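Local structure of putative glucarate dehydratase (Pseudomonas fluorescens, 4IT1) at residues 292-297 and 307-312; 327-332 and 359-364. The protein probably catalyses the magnesium-dependent dehydration of D-glucarate to 5-dehydro-4-deoxy-D-glucarate, as expected for a glucarate dehydratase of the mandelate racemase/muconate lactonizing enzyme family. All coordinates share one frame; numbering follows the deposited sequence.

Contact 1 of 2, residues 292-297 and 307-312; sequences MVVTDF and NSVQIV
Val293 and Val294 meet Val309 and Val312 within a beta-alpha-beta crossover of the (beta/alpha) barrel domain of this enolase-superfamily protein: the chain leaves strand 288-290 through 292-297, runs along helix 297-306 and returns through 307-312 into the parallel neighbour strand 311-314. The two segments share no hydrogen bond, and their polar groups bond to the surroundings instead. Thr290 OG1 bonds with the backbone N of both Met292 and Val293, tying the start of the loop back to its strand. At the far end Asp296 is the N-cap of helix 297-306, its OD1 bonded to the backbone N of Glu299, and the Glu299 carboxylate in turn bonds with the backbone N of Thr295.

What joins the segments is methyl contact. The backbones themselves stay apart, the nearest CA atoms, those of Val294 and Val312, being 7.0 Å from each other, and the valine branches bridge the interval. Val309 faces both valines of the loop and gives one methyl to each. Its CG1 meets CG2 of Val293 at 3.8 Å, the two side chains sliding past each other in opposite directions, while its CG2 touches CG2 of Val294, also at 3.8 Å. With CG1 anti to the backbone N (chi1 176°), Val294 has its other branch left to lie beside that N and reach Val309, and so serves two partners at once. Val294 also packs on Phe300 and Ser303 of helix 297-306, and Val309 on Ser303, which ties this face to the helix, whereas Val293 packs on Leu274 of helix 274-284. Where strand 311-314 begins, the side chains of Val312 and Val294 cross at about a right angle, CG2 of Val312 lying 4.1 Å from CG1 of Val294.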
loop_
_atom_site.group_PDB
_atom_site.type_symbol
_atom_site.label_atom_id
_atom_site.label_comp_id
_atom_site.label_asym_id
_atom_site.label_seq_id
_atom_site.Cartn_x
_atom_site.Cartn_y
_atom_site.Cartn_z
ATOM N N MET A 292 3.223 2.228 20.428
ATOM C CA MET A 292 2.218 2.721 21.375
ATOM C C MET A 292 1.534 3.973 20.863
ATOM O O MET A 292 0.309 4.060 20.902
ATOM C CB MET A 292 2.830 2.985 22.749
ATOM C CG MET A 292 3.026 1.714 23.569
ATOM S SD MET A 292 3.887 1.979 25.126
ATOM C CE MET A 292 2.551 2.586 26.167
ATOM N N VAL A 293 2.321 4.932 20.374
ATOM C CA VAL A 293 1.754 6.187 19.894
ATOM C C VAL A 293 1.463 6.201 18.391
ATOM O O VAL A 293 0.784 7.097 17.893
ATOM C CB VAL A 293 2.575 7.408 20.336
ATOM C CG1 VAL A 293 2.648 7.454 21.852
ATOM C CG2 VAL A 293 3.973 7.386 19.720
ATOM N N VAL A 294 1.971 5.208 17.667
ATOM C CA VAL A 294 1.619 5.041 16.260
ATOM C C VAL A 294 1.245 3.579 16.066
ATOM O O VAL A 294 2.114 2.725 15.859
ATOM C CB VAL A 294 2.763 5.471 15.297
ATOM C CG1 VAL A 294 2.393 5.189 13.850
ATOM C CG2 VAL A 294 3.079 6.946 15.454
ATOM N N THR A 295 -0.055 3.303 16.164
ATOM C CA THR A 295 -0.576 1.943 16.091
ATOM C C THR A 295 -1.647 1.812 15.020
ATOM O O THR A 295 -2.167 0.717 14.808
ATOM C CB THR A 295 -1.164 1.464 17.439
ATOM O OG1 THR A 295 -2.304 2.271 17.786
ATOM C CG2 THR A 295 -0.127 1.540 18.545
ATOM N N ASP A 296 -1.982 2.921 14.355
ATOM C CA ASP A 296 -2.929 2.898 13.231
ATOM C C ASP A 296 -2.682 4.086 12.312
ATOM O O ASP A 296 -1.857 4.950 12.614
ATOM C CB ASP A 296 -4.402 2.838 13.706
ATOM C CG ASP A 296 -4.897 4.157 14.326
ATOM O OD1 ASP A 296 -4.591 5.258 13.814
ATOM O OD2 ASP A 296 -5.629 4.087 15.325
ATOM N N PHE A 297 -3.401 4.136 11.197
ATOM C CA PHE A 297 -3.116 5.121 10.163
ATOM C C PHE A 297 -3.382 6.577 10.559
ATOM O O PHE A 297 -2.679 7.483 10.107
ATOM C CB PHE A 297 -3.788 4.737 8.843
ATOM C CG PHE A 297 -3.154 3.544 8.181
ATOM C CD1 PHE A 297 -2.014 3.693 7.390
ATOM C CD2 PHE A 297 -3.676 2.265 8.367
ATOM C CE1 PHE A 297 -1.415 2.592 6.791
ATOM C CE2 PHE A 297 -3.085 1.161 7.760
ATOM C CZ PHE A 297 -1.952 1.325 6.972
ATOM N N ASN A 307 6.292 15.243 14.223
ATOM C CA ASN A 307 7.568 14.512 14.234
ATOM C C ASN A 307 7.872 13.821 15.584
ATOM O O ASN A 307 8.954 13.969 16.147
ATOM C CB ASN A 307 8.721 15.425 13.779
ATOM C CG ASN A 307 10.025 14.675 13.585
ATOM O OD1 ASN A 307 10.059 13.572 13.027
ATOM N ND2 ASN A 307 11.113 15.273 14.051
ATOM N N SER A 308 6.906 13.054 16.086
ATOM C CA SER A 308 7.022 12.391 17.396
ATOM C C SER A 308 7.974 11.205 17.419
ATOM O O SER A 308 8.711 11.013 18.391
ATOM C CB SER A 308 5.655 11.910 17.883
ATOM O OG SER A 308 4.752 12.985 18.019
ATOM N N VAL A 309 7.933 10.397 16.363
ATOM C CA VAL A 309 8.729 9.179 16.297
ATOM C C VAL A 309 9.514 9.087 14.995
ATOM O O VAL A 309 9.098 9.615 13.961
ATOM C CB VAL A 309 7.872 7.904 16.491
ATOM C CG1 VAL A 309 7.210 7.920 17.853
ATOM C CG2 VAL A 309 6.836 7.749 15.387
ATOM N N GLN A 310 10.651 8.406 15.063
ATOM C CA GLN A 310 11.532 8.255 13.917
ATOM C C GLN A 310 11.457 6.841 13.360
ATOM O O GLN A 310 11.919 6.588 12.254
ATOM C CB GLN A 310 12.963 8.598 14.318
ATOM C CG GLN A 310 13.162 10.068 14.666
ATOM C CD GLN A 310 12.475 10.472 15.964
ATOM O OE1 GLN A 310 12.710 9.872 17.018
ATOM N NE2 GLN A 310 11.618 11.494 15.893
ATOM N N ILE A 311 10.859 5.928 14.133
ATOM C CA ILE A 311 10.793 4.516 13.774
ATOM C C ILE A 311 9.458 3.915 14.209
ATOM O O ILE A 311 9.066 4.035 15.369
ATOM C CB ILE A 311 11.934 3.692 14.434
ATOM C CG1 ILE A 311 13.319 4.176 13.978
ATOM C CG2 ILE A 311 11.757 2.213 14.127
ATOM C CD1 ILE A 311 14.396 4.085 15.047
ATOM N N VAL A 312 8.780 3.257 13.278
ATOM C CA VAL A 312 7.535 2.572 13.573
ATOM C C VAL A 312 7.755 1.063 13.608
ATOM O O VAL A 312 8.228 0.471 12.634
ATOM C CB VAL A 312 6.433 2.910 12.544
ATOM C CG1 VAL A 312 5.147 2.165 12.882
ATOM C CG2 VAL A 312 6.178 4.411 12.510
#

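Contact 2 of 2, residues 327-332 and 359-364; sequences TLAKMC and AAVPNL
Ala329 is the residue of 327-332 that meets 359-364, with both its methyl and its carbonyl oxygen. Earlier in the helix, Leu328 turns to strand 311-314, where it packs on Ala314. The CB of Ala329 faces the other segment and lies 4.0 Å from CG1 of Val361 and 3.8 Å from OD1 of Asn363. Its carbonyl oxygen accepts a hydrogen bond from ND2 of Asn363, 2.9 Å long and nearly straight at 163°. The donor stands above the carbonyl plane, whereas the oxygen lies close to the plane of the asparagine amide. In the (beta/alpha) barrel this joins helix 322-334 to the loop after helix 348-360, with strand 338-341 between the two helices in sequence; its Val339 packs on Asn363. CG of Asn363 sits between its backbone N and carbonyl carbon (chi1 64°), which turns the amide to the helix. A leucine here would lack the amide donor and would probably leave the Ala329 oxygen without this partner. Lys330 and Met331 point away from 359-364, Met331 packing on Met331 of the second subunit, and Cys332 points toward 359-364 and packs on Val339.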
loop_
_atom_site.group_PDB
_atom_site.type_symbol
_atom_site.label_atom_id
_atom_site.label_comp_id
_atom_site.label_asym_id
_atom_site.label_seq_id
_atom_site.Cartn_x
_atom_site.Cartn_y
_atom_site.Cartn_z
ATOM N N THR A 327 1.613 -1.358 2.970
ATOM C CA THR A 327 1.203 0.041 2.867
ATOM C C THR A 327 1.903 0.870 3.930
ATOM O O THR A 327 2.507 1.892 3.608
ATOM C CB THR A 327 -0.315 0.202 2.986
ATOM O OG1 THR A 327 -0.938 -0.639 2.018
ATOM C CG2 THR A 327 -0.718 1.646 2.705
ATOM N N LEU A 328 1.853 0.416 5.183
ATOM C CA LEU A 328 2.557 1.124 6.240
ATOM C C LEU A 328 4.052 1.278 5.931
ATOM O O LEU A 328 4.600 2.373 6.076
ATOM C CB LEU A 328 2.351 0.480 7.622
ATOM C CG LEU A 328 3.150 1.150 8.759
ATOM C CD1 LEU A 328 2.784 2.626 8.987
ATOM C CD2 LEU A 328 3.044 0.356 10.044
ATOM N N ALA A 329 4.715 0.191 5.524
ATOM C CA ALA A 329 6.159 0.248 5.243
ATOM C C ALA A 329 6.467 1.312 4.184
ATOM O O ALA A 329 7.400 2.103 4.332
ATOM C CB ALA A 329 6.689 -1.115 4.817
ATOM N N LYS A 330 5.652 1.329 3.136
ATOM C CA LYS A 330 5.766 2.293 2.051
ATOM C C LYS A 330 5.558 3.721 2.546
ATOM O O LYS A 330 6.232 4.658 2.088
ATOM C CB LYS A 330 4.755 1.950 0.953
ATOM C CG LYS A 330 4.793 2.841 -0.277
ATOM C CD LYS A 330 6.131 2.740 -0.991
ATOM C CE LYS A 330 6.137 3.600 -2.241
ATOM N NZ LYS A 330 7.504 3.711 -2.811
ATOM N N MET A 331 4.628 3.882 3.487
ATOM C CA MET A 331 4.325 5.193 4.057
ATOM C C MET A 331 5.470 5.695 4.918
ATOM O O MET A 331 5.809 6.872 4.864
ATOM C CB MET A 331 3.023 5.166 4.862
ATOM C CG MET A 331 1.770 5.126 4.001
ATOM S SD MET A 331 0.233 5.302 4.941
ATOM C CE MET A 331 0.177 7.059 5.253
ATOM N N CYS A 332 6.064 4.800 5.703
ATOM C CA CYS A 332 7.251 5.135 6.487
ATOM C C CYS A 332 8.387 5.596 5.580
ATOM O O CYS A 332 9.050 6.598 5.864
ATOM C CB CYS A 332 7.714 3.939 7.308
ATOM S SG CYS A 332 6.593 3.492 8.647
ATOM N N ALA A 359 9.625 -10.075 4.676
ATOM C CA ALA A 359 10.496 -10.522 3.595
ATOM C C ALA A 359 10.180 -9.812 2.292
ATOM O O ALA A 359 11.049 -9.685 1.431
ATOM C CB ALA A 359 10.399 -12.032 3.416
ATOM N N ALA A 360 8.939 -9.353 2.147
ATOM C CA ALA A 360 8.528 -8.654 0.928
ATOM C C ALA A 360 8.756 -7.142 0.963
ATOM O O ALA A 360 8.511 -6.456 -0.040
ATOM C CB ALA A 360 7.079 -8.970 0.585
ATOM N N VAL A 361 9.213 -6.618 2.100
ATOM C CA VAL A 361 9.393 -5.168 2.210
ATOM C C VAL A 361 10.848 -4.756 2.009
ATOM O O VAL A 361 11.747 -5.258 2.700
ATOM C CB VAL A 361 8.743 -4.528 3.478
ATOM C CG1 VAL A 361 7.254 -4.866 3.546
ATOM C CG2 VAL A 361 9.452 -4.932 4.760
ATOM N N PRO A 362 11.078 -3.848 1.043
ATOM C CA PRO A 362 12.421 -3.403 0.680
ATOM C C PRO A 362 13.059 -2.681 1.845
ATOM O O PRO A 362 14.235 -2.905 2.142
ATOM C CB PRO A 362 12.171 -2.418 -0.469
ATOM C CG PRO A 362 10.812 -2.750 -0.985
ATOM C CD PRO A 362 10.043 -3.195 0.223
ATOM N N ASN A 363 12.270 -1.840 2.513
ATOM C CA ASN A 363 12.776 -1.006 3.596
ATOM C C ASN A 363 12.592 -1.604 4.996
ATOM O O ASN A 363 11.875 -1.063 5.829
ATOM C CB ASN A 363 12.228 0.428 3.490
ATOM C CG ASN A 363 10.718 0.505 3.642
ATOM O OD1 ASN A 363 9.971 -0.297 3.074
ATOM N ND2 ASN A 363 10.260 1.491 4.412
ATOM N N LEU A 364 13.250 -2.734 5.234
ATOM C CA LEU A 364 13.349 -3.324 6.564
ATOM C C LEU A 364 14.623 -2.818 7.244
ATOM O O LEU A 364 15.728 -3.253 6.921
ATOM C CB LEU A 364 13.345 -4.856 6.479
ATOM C CG LEU A 364 13.327 -5.652 7.791
ATOM C CD1 LEU A 364 12.164 -5.224 8.673
ATOM C CD2 LEU A 364 13.263 -7.152 7.527
#

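How the contacts relate
Contact 1 closes before contact 2 opens along the chain, and their centres lie 15 Å apart, yet helix 322-334 joins them. Val312 CB lies 3.9 Å from Cys332 SG, and Val312 CG1 is 4.0 Å from Leu328 CD2. A second bridge is Phe297 CE1 against Met331 SD at 3.7 Å, at the interface with the second subunit, whose Lys330 makes a cation-pi contact with Phe297. Contact 1 is the nearer to the metal site: the Val293 side chain is about 4 Å from that of Asp269, a magnesium ligand though not in this chain, and about 10 Å from the magnesium ion bound by Asp243, Glu268 and Asn291. Contact 2 lies away from the metal site and the predicted catalytic residues.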